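Local structure of HNH endonuclease (Geobacter metallireducens, 4H9D) at residues I37-G42 / N68-C73; E18-L23 / G62-G67; Q11-E16 / P57-G62. The protein probably nicks DNA as a metal-dependent endonuclease of the HNH family and also binds zinc. All coordinates share one frame; numbering follows the deposited sequence.

Contact 1. Residues I37-G42 / N68-C73; sequences ICHYCG and NVVPAC. With ZN (zinc ion), chain D.
Cys38, Cys41 and Cys73 share one zinc ion, and this is the tight end of the contact between residues 37-42 and 68-73. Cys38 SG and Cys41 SG each lie 2.3 Å from the zinc, and Cys73 SG lies 2.5 Å from it. Cys76 supplies the fourth sulfur. Cys38 SG is anti to its own backbone N (chi1 170°), which turns it toward both the metal and the end of strand 69-73. There it also accepts the backbone N-H of Cys73, with Cys73 N to Cys38 SG at 3.4 Å. Weak bonds from the N-H groups of Tyr40 and Cys41 reach the same sulfur. These N-H groups would probably ease the negative charge of the thiolate. One step along, His39 N donates to Pro71 O at 2.9 Å in a nearly straight bond (165°).

The arrangement is a Cys4 zinc site built from two CxxC pairs. It fixes the loop after helix 27-34 to the point where strand 69-73 passes into helix 74-82, the strand and helix of the HNH beta-beta-alpha core. Cys73 is also the N-cap of that helix.

Beyond the metal, Ala72 CB meets the edge of the Tyr40 ring, 3.7 Å from CE2. The hydroxyl of Tyr40 is hydrogen-bonded to Asp53, and its ring stands edge-to-face with Trp88. The solvent side is looser and holds Ile37 and His39. Ile37 turns its end away from the strand. Val70 CG2 lies over one face of the exposed His39 ring, but its modelled distance is too short to trust. With an alanine at Val70, that face of the His39 ring would probably lose its methyl cover, and the imidazole would be freer to turn.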
loop_
_atom_site.group_PDB
_atom_site.type_symbol
_atom_site.label_atom_id
_atom_site.label_comp_id
_atom_site.label_asym_id
_atom_site.label_seq_id
_atom_site.Cartn_x
_atom_site.Cartn_y
_atom_site.Cartn_z
ATOM N N ILE A 37 24.958 12.881 3.755
ATOM C CA ILE A 37 24.310 12.561 5.029
ATOM C C ILE A 37 22.799 12.453 4.859
ATOM O O ILE A 37 22.173 13.361 4.328
ATOM C CB ILE A 37 24.605 13.637 6.082
ATOM C CG1 ILE A 37 26.100 13.634 6.421
ATOM C CG2 ILE A 37 23.768 13.384 7.326
ATOM C CD1 ILE A 37 26.624 12.298 6.930
ATOM N N CYS A 38 22.222 11.332 5.278
ATOM C CA CYS A 38 20.775 11.144 5.181
ATOM C C CYS A 38 20.129 11.886 6.346
ATOM O O CYS A 38 20.470 11.661 7.506
ATOM C CB CYS A 38 20.426 9.669 5.265
ATOM S SG CYS A 38 18.669 9.392 5.441
ATOM N N HIS A 39 19.188 12.763 6.043
ATOM C CA HIS A 39 18.553 13.568 7.076
ATOM C C HIS A 39 17.818 12.812 8.169
ATOM O O HIS A 39 17.775 13.273 9.317
ATOM C CB HIS A 39 17.604 14.571 6.443
ATOM C CG HIS A 39 16.996 15.508 7.428
ATOM N ND1 HIS A 39 15.684 15.404 7.843
ATOM C CD2 HIS A 39 17.528 16.548 8.113
ATOM C CE1 HIS A 39 15.434 16.340 8.743
ATOM N NE2 HIS A 39 16.536 17.048 8.923
ATOM N N TYR A 40 17.252 11.655 7.823
ATOM C CA TYR A 40 16.504 10.867 8.791
ATOM C C TYR A 40 17.385 9.979 9.650
ATOM O O TYR A 40 17.367 10.095 10.875
ATOM C CB TYR A 40 15.430 10.046 8.070
ATOM C CG TYR A 40 14.415 10.938 7.390
ATOM C CD1 TYR A 40 13.605 11.805 8.150
ATOM C CD2 TYR A 40 14.318 10.997 5.990
ATOM C CE1 TYR A 40 12.733 12.712 7.540
ATOM C CE2 TYR A 40 13.446 11.907 5.361
ATOM C CZ TYR A 40 12.662 12.757 6.151
ATOM O OH TYR A 40 11.811 13.661 5.568
ATOM N N CYS A 41 18.176 9.105 9.034
ATOM C CA CYS A 41 19.026 8.233 9.842
ATOM C C CYS A 41 20.438 8.749 10.140
ATOM O O CYS A 41 21.141 8.168 10.951
ATOM C CB CYS A 41 19.094 6.834 9.225
ATOM S SG CYS A 41 19.824 6.741 7.591
ATOM N N GLY A 42 20.845 9.837 9.499
ATOM C CA GLY A 42 22.165 10.394 9.754
ATOM C C GLY A 42 23.312 9.511 9.283
ATOM O O GLY A 42 24.480 9.785 9.571
ATOM N N ASN A 68 11.896 23.073 3.572
ATOM C CA ASN A 68 11.071 21.876 3.583
ATOM C C ASN A 68 11.692 20.724 2.773
ATOM O O ASN A 68 11.204 19.597 2.769
ATOM C CB ASN A 68 9.678 22.251 3.052
ATOM C CG ASN A 68 8.690 21.127 3.159
ATOM O OD1 ASN A 68 8.591 20.465 4.198
ATOM N ND2 ASN A 68 7.935 20.905 2.086
ATOM N N VAL A 69 12.782 21.017 2.090
ATOM C CA VAL A 69 13.457 20.008 1.296
ATOM C C VAL A 69 14.610 19.450 2.118
ATOM O O VAL A 69 15.242 20.175 2.892
ATOM C CB VAL A 69 13.932 20.618 -0.038
ATOM C CG1 VAL A 69 15.193 19.968 -0.505
ATOM C CG2 VAL A 69 12.837 20.442 -1.082
ATOM N N VAL A 70 14.874 18.160 1.949
ATOM C CA VAL A 70 15.903 17.477 2.713
ATOM C C VAL A 70 16.394 16.212 1.973
ATOM O O VAL A 70 15.622 15.573 1.242
ATOM C CB VAL A 70 15.301 17.101 4.068
ATOM C CG1 VAL A 70 15.006 15.623 4.128
ATOM C CG2 VAL A 70 16.204 17.533 5.166
ATOM N N PRO A 71 17.677 15.825 2.156
ATOM C CA PRO A 71 18.242 14.635 1.494
ATOM C C PRO A 71 17.886 13.370 2.253
ATOM O O PRO A 71 18.009 13.336 3.469
ATOM C CB PRO A 71 19.759 14.869 1.541
ATOM C CG PRO A 71 19.940 16.257 2.166
ATOM C CD PRO A 71 18.698 16.473 2.989
ATOM N N ALA A 72 17.457 12.327 1.553
ATOM C CA ALA A 72 17.118 11.086 2.236
ATOM C C ALA A 72 17.565 9.868 1.433
ATOM O O ALA A 72 17.589 9.902 0.202
ATOM C CB ALA A 72 15.628 11.026 2.489
ATOM N N CYS A 73 17.930 8.798 2.139
ATOM C CA CYS A 73 18.363 7.551 1.501
ATOM C C CYS A 73 17.136 6.729 1.110
ATOM O O CYS A 73 16.038 6.940 1.629
ATOM C CB CYS A 73 19.241 6.732 2.449
ATOM S SG CYS A 73 18.335 5.853 3.766
HETATM ZN ZN ZN D . 18.269 7.167 5.934
#

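Contact 2. Residues E18-L23 / G62-G67; sequences EKAREL and GKSTRG
Ser64 has its OG beside its backbone N and anti to its carbonyl carbon (chi1 -71°), which lays the hydroxyl against Ala20 on helix 10-24. Leu23, one turn further on, has CG anti to its own N (chi1 -174°) and so sends its branched end over the backbone of Thr65 and Arg66. Ser64 and Leu23 lie at the centre of the contact between residues 18-23 and 62-67, and Lys19 flanks it.

Ser64 comes up to the helix alongside Ala20. Ser64 OG is 3.3 Å from Ala20 CB, and Ser64 CB is 3.7 Å from Ala20 N. The hydroxyl is buried but not left alone. It donates to the carbonyl of Glu16, a turn earlier on the helix, and is hydrogen-bonded to His54 NE2 as well. One small polar group therefore links the helix, the loop and the end of strand 50-54.

In the fold, residues 62-67 belong to the loop that joins the two antiparallel strands, 50-54 and 69-73, of the HNH beta-beta-alpha core. Helix 10-24 covers this loop with one face, formed here by Lys19, Ala20 and Leu23.

Leu23 CD2 does the touching at the far end, 3.8 Å from Thr65 C and 4.0 Å from Arg66 N. Its other methyl, CD1, only grazes Arg66 CG at 4.4 Å. The guanidinium of Arg66 makes a cation-pi contact with Trp28. At the near end, Lys19 rests its CB 4.1 Å from Ser64 CB. Its chain then bends, and Lys19 NZ stops 3.8 Å from Ser64 O, too far for a hydrogen bond. That ammonium is instead paired in a salt bridge with Glu16. Lys63 NZ, a like charge, is 6.3 Å from Lys19 NZ.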
loop_
_atom_site.group_PDB
_atom_site.type_symbol
_atom_site.label_atom_id
_atom_site.label_comp_id
_atom_site.label_asym_id
_atom_site.label_seq_id
_atom_site.Cartn_x
_atom_site.Cartn_y
_atom_site.Cartn_z
ATOM N N GLU A 18 7.629 21.472 -9.967
ATOM C CA GLU A 18 8.506 22.120 -10.921
ATOM C C GLU A 18 9.593 22.855 -10.165
ATOM O O GLU A 18 10.769 22.747 -10.503
ATOM C CB GLU A 18 7.737 23.106 -11.789
ATOM C CG GLU A 18 7.121 22.501 -13.033
ATOM C CD GLU A 18 6.387 23.538 -13.864
ATOM O OE1 GLU A 18 7.015 24.554 -14.252
ATOM O OE2 GLU A 18 5.179 23.338 -14.125
ATOM N N LYS A 19 9.213 23.614 -9.148
ATOM C CA LYS A 19 10.199 24.323 -8.349
ATOM C C LYS A 19 11.149 23.288 -7.737
ATOM O O LYS A 19 12.327 23.564 -7.527
ATOM C CB LYS A 19 9.504 25.123 -7.249
ATOM C CG LYS A 19 8.623 26.247 -7.779
ATOM C CD LYS A 19 7.691 26.733 -6.697
ATOM C CE LYS A 19 8.473 27.106 -5.453
ATOM N NZ LYS A 19 7.693 26.827 -4.216
ATOM N N ALA A 20 10.637 22.091 -7.457
ATOM C CA ALA A 20 11.470 21.039 -6.885
ATOM C C ALA A 20 12.522 20.622 -7.914
ATOM O O ALA A 20 13.722 20.566 -7.612
ATOM C CB ALA A 20 10.618 19.846 -6.498
ATOM N N ARG A 21 12.066 20.335 -9.131
ATOM C CA ARG A 21 12.952 19.933 -10.216
ATOM C C ARG A 21 14.050 20.967 -10.432
ATOM O O ARG A 21 15.167 20.639 -10.817
ATOM C CB ARG A 21 12.153 19.770 -11.501
ATOM C CG ARG A 21 11.348 18.488 -11.580
ATOM C CD ARG A 21 10.295 18.602 -12.678
ATOM N NE ARG A 21 10.752 19.436 -13.793
ATOM C CZ ARG A 21 9.948 19.988 -14.700
ATOM N NH1 ARG A 21 8.631 19.795 -14.637
ATOM N NH2 ARG A 21 10.457 20.758 -15.658
ATOM N N GLU A 22 13.724 22.223 -10.184
ATOM C CA GLU A 22 14.684 23.301 -10.353
ATOM C C GLU A 22 15.591 23.344 -9.145
ATOM O O GLU A 22 16.779 23.609 -9.259
ATOM C CB GLU A 22 13.953 24.637 -10.471
ATOM C CG GLU A 22 14.797 25.793 -10.957
ATOM C CD GLU A 22 15.007 25.753 -12.462
ATOM O OE1 GLU A 22 14.118 25.227 -13.170
ATOM O OE2 GLU A 22 16.046 26.260 -12.938
ATOM N N LEU A 23 15.021 23.089 -7.975
ATOM C CA LEU A 23 15.787 23.139 -6.739
ATOM C C LEU A 23 16.751 21.982 -6.683
ATOM O O LEU A 23 17.824 22.089 -6.102
ATOM C CB LEU A 23 14.846 23.117 -5.525
ATOM C CG LEU A 23 15.417 23.296 -4.111
ATOM C CD1 LEU A 23 16.198 24.588 -4.000
ATOM C CD2 LEU A 23 14.273 23.295 -3.122
ATOM N N GLY A 62 2.895 21.201 1.757
ATOM C CA GLY A 62 4.312 21.535 1.775
ATOM C C GLY A 62 4.866 22.153 0.496
ATOM O O GLY A 62 4.408 21.864 -0.625
ATOM N N LYS A 63 5.867 23.010 0.664
ATOM C CA LYS A 63 6.494 23.681 -0.467
ATOM C C LYS A 63 7.866 23.100 -0.827
ATOM O O LYS A 63 8.481 22.389 -0.030
ATOM C CB LYS A 63 6.645 25.172 -0.158
ATOM C CG LYS A 63 5.323 25.846 0.168
ATOM C CD LYS A 63 4.334 25.628 -0.969
ATOM C CE LYS A 63 2.928 26.043 -0.590
ATOM N NZ LYS A 63 2.877 27.477 -0.212
ATOM N N SER A 64 8.326 23.391 -2.041
ATOM C CA SER A 64 9.638 22.946 -2.476
ATOM C C SER A 64 10.583 24.105 -2.184
ATOM O O SER A 64 10.761 24.989 -3.012
ATOM C CB SER A 64 9.635 22.640 -3.968
ATOM O OG SER A 64 8.890 21.465 -4.243
ATOM N N THR A 65 11.150 24.122 -0.982
ATOM C CA THR A 65 12.072 25.184 -0.594
ATOM C C THR A 65 13.164 24.559 0.263
ATOM O O THR A 65 12.962 23.482 0.831
ATOM C CB THR A 65 11.370 26.294 0.234
ATOM O OG1 THR A 65 11.024 25.786 1.527
ATOM C CG2 THR A 65 10.111 26.767 -0.464
ATOM N N ARG A 66 14.314 25.225 0.357
ATOM C CA ARG A 66 15.434 24.714 1.142
ATOM C C ARG A 66 14.996 24.246 2.518
ATOM O O ARG A 66 15.496 23.232 3.031
ATOM C CB ARG A 66 16.513 25.782 1.289
ATOM C CG ARG A 66 17.241 26.098 0.002
ATOM C CD ARG A 66 18.332 27.107 0.245
ATOM N NE ARG A 66 17.802 28.440 0.508
ATOM C CZ ARG A 66 18.563 29.509 0.715
ATOM N NH1 ARG A 66 19.884 29.389 0.691
ATOM N NH2 ARG A 66 18.012 30.698 0.928
ATOM N N GLY A 67 14.052 24.976 3.109
ATOM C CA GLY A 67 13.560 24.625 4.432
ATOM C C GLY A 67 12.775 23.321 4.535
ATOM O O GLY A 67 12.968 22.539 5.470
#

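Contact 3. Residues Q11-E16 / P57-G62; sequences QEVKRE and PVVRGG
Pro57 O is gripped by two backbone N-H groups and holds the turn that presents Val58 and Gly62 to Glu16 on helix 10-24. Gly62 N is 2.9 Å from Pro57 O and Arg60 N is 3.1 Å from it, on opposite faces of the carbonyl plane. Gly62 suits the turn, because a CB there would run into Pro57 O. Gly61 takes a positive phi (95°) that likewise calls for glycine.

Val58 carries the apolar contact. Its CG1 is anti to the backbone N (chi1 172°) and lies against the helix between Val13 and Glu16, one turn apart. Val58 CG1 lies 3.6 Å from Glu16 CB and 3.9 Å from Val13 CA. Val13 CG1 adds a looser touch on Val58 CG1 at 4.1 Å.

This joins the N-terminal part of helix 10-24 to a short 3-10 turn in the loop between strands 50-54 and 69-73 of the HNH core. Glu16 contributes only its aliphatic part here. Its chain bends, and Glu16 CG passes 3.8 Å from Gly62 O, while OE2 pairs with Lys19.

Val59 meets Val13 only marginally, CG1 to CG2 at 4.4 Å. It also packs on Pro46 of the second subunit. Next to it, Arg60 makes a salt bridge to Glu48 of that subunit, and its NH1 donates to Val59 O from above the carbonyl plane.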
loop_
_atom_site.group_PDB
_atom_site.type_symbol
_atom_site.label_atom_id
_atom_site.label_comp_id
_atom_site.label_asym_id
_atom_site.label_seq_id
_atom_site.Cartn_x
_atom_site.Cartn_y
_atom_site.Cartn_z
ATOM N N GLN A 11 -2.858 22.255 -9.599
ATOM C CA GLN A 11 -2.113 23.364 -10.179
ATOM C C GLN A 11 -0.983 23.619 -9.164
ATOM O O GLN A 11 0.187 23.797 -9.527
ATOM C CB GLN A 11 -3.020 24.597 -10.294
ATOM C CG GLN A 11 -3.463 25.122 -8.926
ATOM C CD GLN A 11 -4.692 26.020 -8.965
ATOM O OE1 GLN A 11 -5.747 25.630 -9.471
ATOM N NE2 GLN A 11 -4.562 27.225 -8.410
ATOM N N GLU A 12 -1.352 23.609 -7.883
ATOM C CA GLU A 12 -0.401 23.827 -6.801
ATOM C C GLU A 12 0.610 22.685 -6.730
ATOM O O GLU A 12 1.792 22.919 -6.509
ATOM C CB GLU A 12 -1.131 23.942 -5.453
ATOM C CG GLU A 12 -1.904 25.256 -5.227
ATOM C CD GLU A 12 -2.874 25.193 -4.029
ATOM O OE1 GLU A 12 -3.906 24.485 -4.120
ATOM O OE2 GLU A 12 -2.602 25.850 -2.995
ATOM N N VAL A 13 0.152 21.454 -6.925
ATOM C CA VAL A 13 1.060 20.314 -6.846
ATOM C C VAL A 13 2.117 20.356 -7.939
ATOM O O VAL A 13 3.292 20.098 -7.675
ATOM C CB VAL A 13 0.310 18.955 -6.912
ATOM C CG1 VAL A 13 1.315 17.811 -7.045
ATOM C CG2 VAL A 13 -0.531 18.754 -5.641
ATOM N N LYS A 14 1.705 20.678 -9.160
ATOM C CA LYS A 14 2.652 20.757 -10.262
ATOM C C LYS A 14 3.618 21.877 -9.966
ATOM O O LYS A 14 4.832 21.707 -10.034
ATOM C CB LYS A 14 1.944 21.066 -11.572
ATOM C CG LYS A 14 1.458 19.859 -12.354
ATOM C CD LYS A 14 0.998 20.302 -13.739
ATOM C CE LYS A 14 2.090 21.135 -14.428
ATOM N NZ LYS A 14 1.671 21.698 -15.746
ATOM N N ARG A 15 3.055 23.031 -9.636
ATOM C CA ARG A 15 3.834 24.220 -9.330
ATOM C C ARG A 15 4.986 23.894 -8.395
ATOM O O ARG A 15 6.098 24.388 -8.579
ATOM C CB ARG A 15 2.933 25.279 -8.692
ATOM C CG ARG A 15 3.657 26.541 -8.277
ATOM C CD ARG A 15 4.343 27.180 -9.459
ATOM N NE ARG A 15 5.205 28.285 -9.051
ATOM C CZ ARG A 15 6.020 28.944 -9.872
ATOM N NH1 ARG A 15 6.094 28.614 -11.160
ATOM N NH2 ARG A 15 6.760 29.938 -9.400
ATOM N N GLU A 16 4.709 23.064 -7.391
ATOM C CA GLU A 16 5.716 22.666 -6.414
ATOM C C GLU A 16 6.640 21.612 -6.976
ATOM O O GLU A 16 7.810 21.562 -6.616
ATOM C CB GLU A 16 5.067 22.126 -5.131
ATOM C CG GLU A 16 4.547 23.192 -4.201
ATOM C CD GLU A 16 5.417 24.431 -4.201
ATOM O OE1 GLU A 16 5.207 25.286 -5.084
ATOM O OE2 GLU A 16 6.319 24.553 -3.339
ATOM N N PRO A 57 5.000 16.808 2.948
ATOM C CA PRO A 57 4.634 16.400 1.589
ATOM C C PRO A 57 3.963 17.511 0.803
ATOM O O PRO A 57 3.275 18.356 1.371
ATOM C CB PRO A 57 3.697 15.224 1.826
ATOM C CG PRO A 57 4.230 14.606 3.052
ATOM C CD PRO A 57 4.552 15.806 3.931
ATOM N N VAL A 58 4.164 17.510 -0.510
ATOM C CA VAL A 58 3.564 18.523 -1.380
ATOM C C VAL A 58 2.033 18.408 -1.378
ATOM O O VAL A 58 1.332 19.416 -1.379
ATOM C CB VAL A 58 4.109 18.396 -2.844
ATOM C CG1 VAL A 58 3.344 19.306 -3.794
ATOM C CG2 VAL A 58 5.577 18.764 -2.867
ATOM N N VAL A 59 1.518 17.178 -1.371
ATOM C CA VAL A 59 0.074 16.957 -1.369
ATOM C C VAL A 59 -0.530 17.295 -0.011
ATOM O O VAL A 59 -1.745 17.237 0.167
ATOM C CB VAL A 59 -0.292 15.495 -1.746
ATOM C CG1 VAL A 59 0.140 15.214 -3.155
ATOM C CG2 VAL A 59 0.352 14.512 -0.780
ATOM N N ARG A 60 0.320 17.630 0.951
ATOM C CA ARG A 60 -0.162 18.022 2.265
ATOM C C ARG A 60 0.091 19.506 2.441
ATOM O O ARG A 60 0.118 20.006 3.562
ATOM C CB ARG A 60 0.538 17.245 3.381
ATOM C CG ARG A 60 0.005 15.834 3.543
ATOM C CD ARG A 60 -1.514 15.864 3.445
ATOM N NE ARG A 60 -2.101 14.531 3.391
ATOM C CZ ARG A 60 -2.763 14.041 2.349
ATOM N NH1 ARG A 60 -2.932 14.768 1.251
ATOM N NH2 ARG A 60 -3.269 12.819 2.414
ATOM N N GLY A 61 0.283 20.207 1.326
ATOM C CA GLY A 61 0.524 21.638 1.385
ATOM C C GLY A 61 1.976 22.089 1.377
ATOM O O GLY A 61 2.252 23.239 1.038
ATOM N N GLY A 62 2.895 21.201 1.757
ATOM C CA GLY A 62 4.312 21.535 1.775
ATOM C C GLY A 62 4.866 22.153 0.496
ATOM O O GLY A 62 4.408 21.864 -0.625
#

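Along the chain the segments come as 11-16, 18-23, 37-42, 57-62, 62-67 and 68-73, so the three contacts cross one another. Contacts 2 and 3 share Gly62 and both use helix 10-24, with centres about 10 Å apart. The centre of contact 1 is about 15 Å from that of contact 2 and about 20 Å from that of contact 3. Asn68 ND2, at 2.6 Å from Lys63 O, links contact 1 to contact 2, and Val69 CG2 packs on Leu23 CD2. The N-terminal helix thus packs on the loop between strands 50-54 and 69-73, at one end of the strand pair, while the zinc site lies at the other end of strand 69-73.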